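Local structure of amino acid ABC transporter, binding protein (Thermus thermophilus, 3VV5) at residues Val127-Gly132 / Gln176-Gly181. The protein binds the lysine analogue L-thialysine as the solute-binding component of an amino acid ABC transporter, and probably delivers its ligand to the membrane permease. Residues are numbered along the deposited sequence; the frame is centred on the assembly and turned at random.
Sequences VSRKGG and QDLLAG
Arg129 reaches from the end of its strand to Leu178 in the last turn of helix 171-180. Arg129 NH1 donates to Leu178 O over 2.9 Å. The oxygen is met on a lone pair, in the carbonyl plane, but the bond is bent, with an N-H...O angle of 144°. The bend at chi3 (-64°) turns NE away from Leu178 O, and chi4 (-75°) brings NH1 back to it. CA of Gly181 lies over one face of the guanidinium, 3.4 Å from Arg129 NH1. Gly181 has positive phi and closes the helix in a Schellman motif. Its N also donates to Leu178 O, which therefore takes two bonds. NH1 has a second acceptor in Ile183 O. A leucine in place of Arg129 would probably leave both carbonyls without this donor and the helix end less firmly joined to the strand.

Leu178 fills the apolar side of the contact. Its CD2 meets Val127 CG2 at 3.8 Å, the two side chains crossing at about a right angle. Its CD1 rests 3.9 Å from Ser128 CA. The Val127 side chain lies about 13 Å from the bound L-thialysine. Trp186 of strand 185-189 and Leu206 of strand 206-222 touch both Val127 and Leu178. Helix 171-180 thus packs on the mixed sheet of the solute-binding protein fold, away from the ligand pocket, where strand 120-129 runs antiparallel to both those strands.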
ATOM      1  N   VAL A 127      16.187   3.683  -2.176  1.00 15.65           N
ATOM      2  CA  VAL A 127      16.721   4.517  -1.107  1.00 16.10           C
ATOM      3  C   VAL A 127      17.939   3.880  -0.452  1.00 16.80           C
ATOM      4  O   VAL A 127      17.953   2.686  -0.127  1.00 15.74           O
ATOM      5  CB  VAL A 127      15.618   5.137  -0.134  1.00 17.17           C
ATOM      6  CG1 VAL A 127      14.201   4.536  -0.337  1.00 16.06           C
ATOM      7  CG2 VAL A 127      16.052   5.237   1.299  1.00 15.30           C
ATOM      8  N   SER A 128      18.980   4.692  -0.306  1.00 17.34           N
ATOM      9  CA  SER A 128      20.239   4.203   0.246  1.00 18.36           C
ATOM     10  C   SER A 128      20.740   5.157   1.305  1.00 18.71           C
ATOM     11  O   SER A 128      20.119   6.184   1.579  1.00 18.55           O
ATOM     12  CB  SER A 128      21.304   4.069  -0.865  1.00 18.12           C
ATOM     13  OG  SER A 128      20.828   3.297  -1.963  1.00 18.88           O
ATOM     14  N   ARG A 129      21.874   4.816   1.905  1.00 19.78           N
ATOM     15  CA  ARG A 129      22.555   5.774   2.762  1.00 20.77           C
ATOM     16  C   ARG A 129      23.191   6.793   1.820  1.00 21.21           C
ATOM     17  O   ARG A 129      23.376   6.502   0.638  1.00 21.34           O
ATOM     18  CB  ARG A 129      23.583   5.077   3.680  1.00 20.62           C
ATOM     19  CG  ARG A 129      22.937   4.092   4.678  1.00 21.21           C
ATOM     20  CD  ARG A 129      23.956   3.410   5.611  1.00 21.51           C
ATOM     21  NE  ARG A 129      24.893   2.556   4.879  1.00 24.26           N
ATOM     22  CZ  ARG A 129      24.590   1.359   4.370  1.00 24.77           C
ATOM     23  NH1 ARG A 129      23.368   0.843   4.500  1.00 25.28           N
ATOM     24  NH2 ARG A 129      25.512   0.667   3.727  1.00 25.42           N
ATOM     25  N   LYS A 130      23.492   7.990   2.310  1.00 22.05           N
ATOM     26  CA  LYS A 130      24.173   8.978   1.468  1.00 22.98           C
ATOM     27  C   LYS A 130      25.487   8.408   0.920  1.00 23.37           C
ATOM     28  O   LYS A 130      26.239   7.760   1.649  1.00 22.99           O
ATOM     29  CB  LYS A 130      24.358  10.281   2.239  1.00 23.56           C
ATOM     30  CG  LYS A 130      23.218  11.242   1.966  1.00 24.97           C
ATOM     31  CD  LYS A 130      22.986  12.202   3.090  1.00 29.19           C
ATOM     32  CE  LYS A 130      22.082  13.319   2.633  1.00 29.67           C
ATOM     33  NZ  LYS A 130      20.783  12.813   2.088  1.00 31.63           N
ATOM     34  N   GLY A 131      25.732   8.586  -0.383  1.00 24.19           N
ATOM     35  CA  GLY A 131      26.893   7.940  -1.036  1.00 24.19           C
ATOM     36  C   GLY A 131      26.608   6.534  -1.525  1.00 24.21           C
ATOM     37  O   GLY A 131      27.468   5.878  -2.134  1.00 24.41           O
ATOM     38  N   GLY A 132      25.394   6.056  -1.252  1.00 23.58           N
ATOM     39  CA  GLY A 132      25.000   4.708  -1.631  1.00 22.98           C
ATOM     40  C   GLY A 132      24.415   4.708  -3.033  1.00 22.27           C
ATOM     41  O   GLY A 132      24.426   5.733  -3.707  1.00 22.87           O
ATOM     42  N   GLN A 176      15.123  -0.329   8.919  1.00 18.25           N
ATOM     43  CA  GLN A 176      16.026  -0.508  10.044  1.00 18.52           C
ATOM     44  C   GLN A 176      17.351  -1.135   9.577  1.00 18.28           C
ATOM     45  O   GLN A 176      18.412  -0.697  10.003  1.00 18.02           O
ATOM     46  CB  GLN A 176      15.376  -1.339  11.155  1.00 18.45           C
ATOM     47  CG  GLN A 176      16.308  -1.731  12.310  1.00 20.10           C
ATOM     48  CD  GLN A 176      17.036  -0.564  12.980  1.00 20.76           C
ATOM     49  OE1 GLN A 176      16.440   0.471  13.303  1.00 23.06           O
ATOM     50  NE2 GLN A 176      18.341  -0.738  13.206  1.00 20.77           N
ATOM     51  N   ASP A 177      17.284  -2.139   8.697  1.00 17.86           N
ATOM     52  CA  ASP A 177      18.516  -2.802   8.228  1.00 18.71           C
ATOM     53  C   ASP A 177      19.376  -1.942   7.304  1.00 18.47           C
ATOM     54  O   ASP A 177      20.603  -2.074   7.280  1.00 17.97           O
ATOM     55  CB  ASP A 177      18.223  -4.170   7.624  1.00 19.20           C
ATOM     56  CG  ASP A 177      18.282  -5.276   8.659  1.00 21.33           C
ATOM     57  OD1 ASP A 177      18.463  -4.954   9.853  1.00 26.05           O
ATOM     58  OD2 ASP A 177      18.165  -6.461   8.289  1.00 22.40           O
ATOM     59  N   LEU A 178      18.731  -1.046   6.560  1.00 18.72           N
ATOM     60  CA  LEU A 178      19.447  -0.025   5.787  1.00 19.42           C
ATOM     61  C   LEU A 178      20.191   0.935   6.722  1.00 20.39           C
ATOM     62  O   LEU A 178      21.359   1.268   6.491  1.00 20.80           O
ATOM     63  CB  LEU A 178      18.493   0.744   4.867  1.00 18.32           C
ATOM     64  CG  LEU A 178      19.054   1.947   4.103  1.00 19.05           C
ATOM     65  CD1 LEU A 178      20.041   1.484   3.026  1.00 17.69           C
ATOM     66  CD2 LEU A 178      17.922   2.793   3.519  1.00 17.32           C
ATOM     67  N   LEU A 179      19.527   1.355   7.793  1.00 21.13           N
ATOM     68  CA  LEU A 179      20.138   2.274   8.748  1.00 22.34           C
ATOM     69  C   LEU A 179      21.284   1.578   9.484  1.00 22.55           C
ATOM     70  O   LEU A 179      22.288   2.198   9.830  1.00 23.08           O
ATOM     71  CB  LEU A 179      19.082   2.815   9.729  1.00 22.27           C
ATOM     72  CG  LEU A 179      18.014   3.795   9.218  1.00 22.99           C
ATOM     73  CD1 LEU A 179      16.902   4.005  10.265  1.00 24.41           C
ATOM     74  CD2 LEU A 179      18.626   5.116   8.819  1.00 24.62           C
ATOM     75  N   ALA A 180      21.131   0.274   9.671  1.00 23.17           N
ATOM     76  CA  ALA A 180      22.096  -0.548  10.375  1.00 23.59           C
ATOM     77  C   ALA A 180      23.307  -0.894   9.499  1.00 24.17           C
ATOM     78  O   ALA A 180      24.350  -1.302  10.016  1.00 24.28           O
ATOM     79  CB  ALA A 180      21.432  -1.804  10.878  1.00 23.23           C
ATOM     80  N   GLY A 181      23.160  -0.734   8.184  1.00 23.89           N
ATOM     81  CA  GLY A 181      24.225  -1.033   7.238  1.00 24.48           C
ATOM     82  C   GLY A 181      24.255  -2.494   6.845  1.00 24.85           C
ATOM     83  O   GLY A 181      25.242  -2.962   6.270  1.00 25.18           O
TER